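Local coordinates for tetratricopeptide repeat protein (Parabacteroides merdae ATCC 43184, PDB 4R7S) that is of unknown function but probably serves as a protein-binding scaffold, its tetratricopeptide-type helical hairpins stacked into a superhelical array, at residues T72-S83 / D97-H108. Numbering follows the deposited sequence. Where two conformers were deposited one is given.
Sequences TKNITILENRAS and DYNTLLIENPEH. With EDO (1,2-ethanediol), chain H.
Two consecutive antiparallel helices of the tetratricopeptide-repeat array, 75-87 and 91-104, pack here as a helical hairpin, Ala82 against Tyr98 and Leu78 against Leu101; the axes of the short segments cross at -151° and approach to 9.0 Å. Ala82 CB sits over one face of the Tyr98 ring, 3.6 Å from its centroid, a CH-pi contact. The phenol oxygen shares a water, lying in the ring plane, with the first helix; that water donates to Glu79 O. Leu101 turns CD1 into the first helix, its CG swung opposite the backbone N (chi1 -151°), which puts CD1 3.9 Å from Leu78 CB and close to the backbone at Ile75 O. Leu78 splits its methyls, CD1 meeting Thr100 CG2 at 3.7 Å and CD2 lying beside the Asp97 carboxylate. That buried carboxylate is nearly coplanar with the Arg81 guanidinium, whose NH1 forms a salt bridge to Asp97 OD1 at 2.9 Å, although the hydrogen bond is weak and bent. A methionine in place of Arg81 would probably leave the Asp97 carboxylate without its charged mate. Just ahead of the first helix, Lys73 crosses Glu104, at the end of the second, at about a right angle, CG to CG. Beyond Leu101, His108 NE2 lies 3.5 Å from Ile75 CG2, while Glu79 OE1 reaches the edge of the imidazole, 3.1 Å from His108 CE1.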
loop_
_atom_site.group_PDB
_atom_site.type_symbol
_atom_site.label_atom_id
_atom_site.label_comp_id
_atom_site.label_asym_id
_atom_site.label_seq_id
_atom_site.Cartn_x
_atom_site.Cartn_y
_atom_site.Cartn_z
ATOM N N THR A 72 5.412 -6.733 -22.464
ATOM C CA THR A 72 6.337 -6.062 -21.532
ATOM C C THR A 72 5.975 -4.595 -21.163
ATOM O O THR A 72 6.518 -4.061 -20.183
ATOM C CB THR A 72 7.764 -6.089 -22.091
ATOM O OG1 THR A 72 7.774 -5.419 -23.350
ATOM C CG2 THR A 72 8.331 -7.507 -22.214
ATOM N N LYS A 73 5.095 -3.940 -21.941
ATOM C CA LYS A 73 4.766 -2.544 -21.639
ATOM C C LYS A 73 3.254 -2.349 -21.311
ATOM O O LYS A 73 2.725 -1.230 -21.395
ATOM C CB LYS A 73 5.262 -1.631 -22.777
ATOM C CG LYS A 73 6.715 -1.167 -22.540
ATOM C CD LYS A 73 7.818 -2.122 -23.012
ATOM C CE LYS A 73 9.169 -1.734 -22.451
ATOM N NZ LYS A 73 10.294 -2.317 -23.240
ATOM N N ASN A 74 2.591 -3.447 -20.869
ATOM C CA ASN A 74 1.192 -3.464 -20.442
ATOM C C ASN A 74 1.064 -2.852 -19.033
ATOM O O ASN A 74 1.481 -3.461 -18.044
ATOM C CB ASN A 74 0.628 -4.889 -20.471
ATOM C CG ASN A 74 -0.838 -4.936 -20.136
ATOM O OD1 ASN A 74 -1.258 -4.751 -18.977
ATOM N ND2 ASN A 74 -1.650 -5.125 -21.164
ATOM N N ILE A 75 0.468 -1.656 -18.970
ATOM C CA ILE A 75 0.207 -0.837 -17.776
ATOM C C ILE A 75 -0.397 -1.687 -16.650
ATOM O O ILE A 75 0.153 -1.664 -15.551
ATOM C CB ILE A 75 -0.702 0.380 -18.147
ATOM C CG1 ILE A 75 0.149 1.505 -18.747
ATOM C CG2 ILE A 75 -1.507 0.925 -16.951
ATOM C CD1 ILE A 75 0.074 1.619 -20.221
ATOM N N THR A 76 -1.486 -2.460 -16.937
ATOM C CA THR A 76 -2.173 -3.287 -15.942
ATOM C C THR A 76 -1.237 -4.314 -15.332
ATOM O O THR A 76 -1.096 -4.315 -14.119
ATOM C CB THR A 76 -3.422 -3.940 -16.516
ATOM O OG1 THR A 76 -4.290 -2.907 -16.971
ATOM C CG2 THR A 76 -4.161 -4.783 -15.483
ATOM N N ILE A 77 -0.564 -5.135 -16.149
ATOM C CA ILE A 77 0.347 -6.164 -15.655
ATOM C C ILE A 77 1.493 -5.522 -14.834
ATOM O O ILE A 77 1.774 -5.998 -13.740
ATOM C CB ILE A 77 0.865 -7.090 -16.809
ATOM C CG1 ILE A 77 -0.324 -7.664 -17.617
ATOM C CG2 ILE A 77 1.733 -8.242 -16.244
ATOM C CD1 ILE A 77 0.068 -8.353 -19.008
ATOM N N LEU A 78 2.089 -4.419 -15.320
ATOM C CA LEU A 78 3.195 -3.750 -14.639
ATOM C C LEU A 78 2.760 -3.160 -13.320
ATOM O O LEU A 78 3.455 -3.329 -12.322
ATOM C CB LEU A 78 3.826 -2.660 -15.534
ATOM C CG LEU A 78 4.650 -3.178 -16.719
ATOM C CD1 LEU A 78 4.933 -2.063 -17.686
ATOM C CD2 LEU A 78 5.949 -3.849 -16.255
ATOM N N GLU A 79 1.593 -2.514 -13.302
ATOM C CA GLU A 79 1.015 -1.908 -12.104
ATOM C C GLU A 79 0.674 -2.986 -11.062
ATOM O O GLU A 79 0.939 -2.781 -9.886
ATOM C CB GLU A 79 -0.228 -1.085 -12.485
ATOM C CG GLU A 79 -0.940 -0.427 -11.318
ATOM C CD GLU A 79 -2.303 0.145 -11.646
ATOM O OE1 GLU A 79 -2.404 0.932 -12.615
ATOM O OE2 GLU A 79 -3.263 -0.153 -10.900
ATOM N N ASN A 80 0.141 -4.135 -11.485
ATOM C CA ASN A 80 -0.214 -5.183 -10.534
ATOM C C ASN A 80 1.013 -5.924 -9.987
ATOM O O ASN A 80 1.092 -6.144 -8.775
ATOM C CB ASN A 80 -1.232 -6.152 -11.148
ATOM C CG ASN A 80 -2.612 -5.539 -11.154
ATOM O OD1 ASN A 80 -3.331 -5.521 -10.156
ATOM N ND2 ASN A 80 -2.965 -4.901 -12.224
ATOM N N ARG A 81 1.978 -6.252 -10.844
ATOM C CA ARG A 81 3.204 -6.957 -10.436
ATOM C C ARG A 81 4.104 -6.029 -9.592
ATOM O O ARG A 81 4.708 -6.490 -8.620
ATOM C CB ARG A 81 3.937 -7.477 -11.678
ATOM C CG ARG A 81 4.991 -8.554 -11.465
ATOM C CD ARG A 81 6.107 -8.118 -12.383
ATOM N NE ARG A 81 6.865 -9.182 -13.014
ATOM C CZ ARG A 81 7.932 -8.978 -13.780
ATOM N NH1 ARG A 81 8.381 -7.745 -13.995
ATOM N NH2 ARG A 81 8.562 -10.004 -14.337
ATOM N N ALA A 82 4.165 -4.723 -9.925
ATOM C CA ALA A 82 4.961 -3.802 -9.106
ATOM C C ALA A 82 4.359 -3.722 -7.702
ATOM O O ALA A 82 5.096 -3.800 -6.722
ATOM C CB ALA A 82 5.036 -2.428 -9.743
ATOM N N SER A 83 3.014 -3.671 -7.613
ATOM C CA SER A 83 2.279 -3.654 -6.354
ATOM C C SER A 83 2.518 -4.961 -5.599
ATOM O O SER A 83 2.672 -4.944 -4.379
ATOM C CB SER A 83 0.791 -3.452 -6.610
ATOM O OG SER A 83 0.053 -3.515 -5.402
ATOM N N ASP A 97 9.662 -2.048 -12.284
ATOM C CA ASP A 97 8.391 -2.145 -13.015
ATOM C C ASP A 97 7.714 -0.752 -13.160
ATOM O O ASP A 97 7.175 -0.464 -14.244
ATOM C CB ASP A 97 7.446 -3.156 -12.357
ATOM C CG ASP A 97 7.658 -4.608 -12.768
ATOM O OD1 ASP A 97 8.528 -4.870 -13.640
ATOM O OD2 ASP A 97 6.960 -5.479 -12.221
ATOM N N TYR A 98 7.796 0.125 -12.099
ATOM C CA TYR A 98 7.265 1.496 -12.175
ATOM C C TYR A 98 8.110 2.291 -13.158
ATOM O O TYR A 98 7.580 3.122 -13.893
ATOM C CB TYR A 98 7.204 2.204 -10.798
ATOM C CG TYR A 98 6.161 1.619 -9.861
ATOM C CD1 TYR A 98 4.816 1.556 -10.233
ATOM C CD2 TYR A 98 6.511 1.156 -8.595
ATOM C CE1 TYR A 98 3.858 0.988 -9.395
ATOM C CE2 TYR A 98 5.557 0.608 -7.736
ATOM C CZ TYR A 98 4.233 0.511 -8.149
ATOM O OH TYR A 98 3.271 -0.046 -7.341
ATOM N N ASN A 99 9.412 1.992 -13.223
ATOM C CA ASN A 99 10.299 2.661 -14.166
ATOM C C ASN A 99 9.941 2.284 -15.596
ATOM O O ASN A 99 9.845 3.164 -16.444
ATOM C CB ASN A 99 11.745 2.339 -13.870
ATOM C CG ASN A 99 12.276 3.065 -12.670
ATOM O OD1 ASN A 99 11.646 3.997 -12.106
ATOM N ND2 ASN A 99 13.474 2.653 -12.269
ATOM N N THR A 100 9.671 1.005 -15.843
ATOM C CA THR A 100 9.223 0.535 -17.155
ATOM C C THR A 100 7.910 1.256 -17.486
ATOM O O THR A 100 7.779 1.870 -18.553
ATOM C CB THR A 100 9.064 -1.017 -17.168
ATOM O OG1 THR A 100 10.311 -1.637 -16.847
ATOM C CG2 THR A 100 8.548 -1.548 -18.509
ATOM N N LEU A 101 6.959 1.203 -16.547
ATOM C CA LEU A 101 5.653 1.832 -16.707
ATOM C C LEU A 101 5.771 3.333 -17.018
ATOM O O LEU A 101 5.222 3.778 -18.023
ATOM C CB LEU A 101 4.806 1.616 -15.434
ATOM C CG LEU A 101 3.330 1.562 -15.617
ATOM C CD1 LEU A 101 2.690 0.919 -14.421
ATOM C CD2 LEU A 101 2.757 2.933 -15.813
ATOM N N LEU A 102 6.506 4.093 -16.173
ATOM C CA LEU A 102 6.620 5.549 -16.266
ATOM C C LEU A 102 7.500 6.055 -17.433
ATOM O O LEU A 102 7.292 7.178 -17.883
ATOM C CB LEU A 102 7.054 6.150 -14.916
ATOM C CG LEU A 102 5.927 6.078 -13.857
ATOM C CD1 LEU A 102 6.442 6.249 -12.450
ATOM C CD2 LEU A 102 4.766 7.035 -14.196
ATOM N N ILE A 103 8.425 5.252 -17.956
ATOM C CA ILE A 103 9.169 5.681 -19.141
ATOM C C ILE A 103 8.160 5.613 -20.325
ATOM O O ILE A 103 8.141 6.517 -21.158
ATOM C CB ILE A 103 10.477 4.843 -19.342
ATOM C CG1 ILE A 103 11.559 5.171 -18.259
ATOM C CG2 ILE A 103 11.041 4.915 -20.771
ATOM C CD1 ILE A 103 11.995 6.674 -18.066
ATOM N N GLU A 104 7.238 4.626 -20.298
ATOM C CA GLU A 104 6.180 4.484 -21.297
ATOM C C GLU A 104 5.120 5.573 -21.149
ATOM O O GLU A 104 4.825 6.252 -22.135
ATOM C CB GLU A 104 5.529 3.098 -21.223
ATOM C CG GLU A 104 6.233 2.092 -22.108
ATOM C CD GLU A 104 5.938 2.173 -23.594
ATOM O OE1 GLU A 104 4.743 2.219 -23.972
ATOM O OE2 GLU A 104 6.908 2.109 -24.383
ATOM N N ASN A 105 4.542 5.725 -19.931
ATOM C CA ASN A 105 3.529 6.759 -19.644
ATOM C C ASN A 105 4.020 7.597 -18.476
ATOM O O ASN A 105 3.765 7.275 -17.311
ATOM C CB ASN A 105 2.102 6.204 -19.384
ATOM C CG ASN A 105 1.010 7.272 -19.200
ATOM O OD1 ASN A 105 1.240 8.487 -19.304
ATOM N ND2 ASN A 105 -0.230 6.837 -18.954
ATOM N N PRO A 106 4.774 8.688 -18.763
ATOM C CA PRO A 106 5.286 9.519 -17.665
ATOM C C PRO A 106 4.189 10.251 -16.878
ATOM O O PRO A 106 4.529 10.897 -15.885
ATOM C CB PRO A 106 6.230 10.510 -18.380
ATOM C CG PRO A 106 6.488 9.925 -19.746
ATOM C CD PRO A 106 5.209 9.229 -20.074
ATOM N N GLU A 107 2.892 10.119 -17.274
ATOM C CA GLU A 107 1.790 10.799 -16.575
ATOM C C GLU A 107 0.809 9.831 -15.877
ATOM O O GLU A 107 -0.293 10.262 -15.498
ATOM C CB GLU A 107 1.007 11.717 -17.535
ATOM C CG GLU A 107 1.826 12.831 -18.160
ATOM C CD GLU A 107 1.044 13.887 -18.925
ATOM O OE1 GLU A 107 -0.210 13.830 -18.927
ATOM O OE2 GLU A 107 1.690 14.800 -19.490
ATOM N N HIS A 108 1.195 8.544 -15.700
ATOM C CA HIS A 108 0.340 7.538 -15.044
ATOM C C HIS A 108 0.386 7.777 -13.526
ATOM O O HIS A 108 1.387 7.473 -12.866
ATOM C CB HIS A 108 0.768 6.105 -15.424
ATOM C CG HIS A 108 -0.218 5.046 -15.027
ATOM N ND1 HIS A 108 0.078 4.118 -14.045
ATOM C CD2 HIS A 108 -1.447 4.771 -15.525
ATOM C CE1 HIS A 108 -0.985 3.338 -13.946
ATOM N NE2 HIS A 108 -1.928 3.685 -14.821
HETATM C C1 EDO H . -7.434 -6.228 -11.304
HETATM O O1 EDO H . -6.802 -5.475 -10.263
HETATM C C2 EDO H . -6.386 -6.763 -12.328
HETATM O O2 EDO H . -6.647 -8.131 -12.636
HETATM O O HOH W 1 1.680 0.911 -23.067
HETATM O O HOH W 2 0.944 -0.397 -8.429
#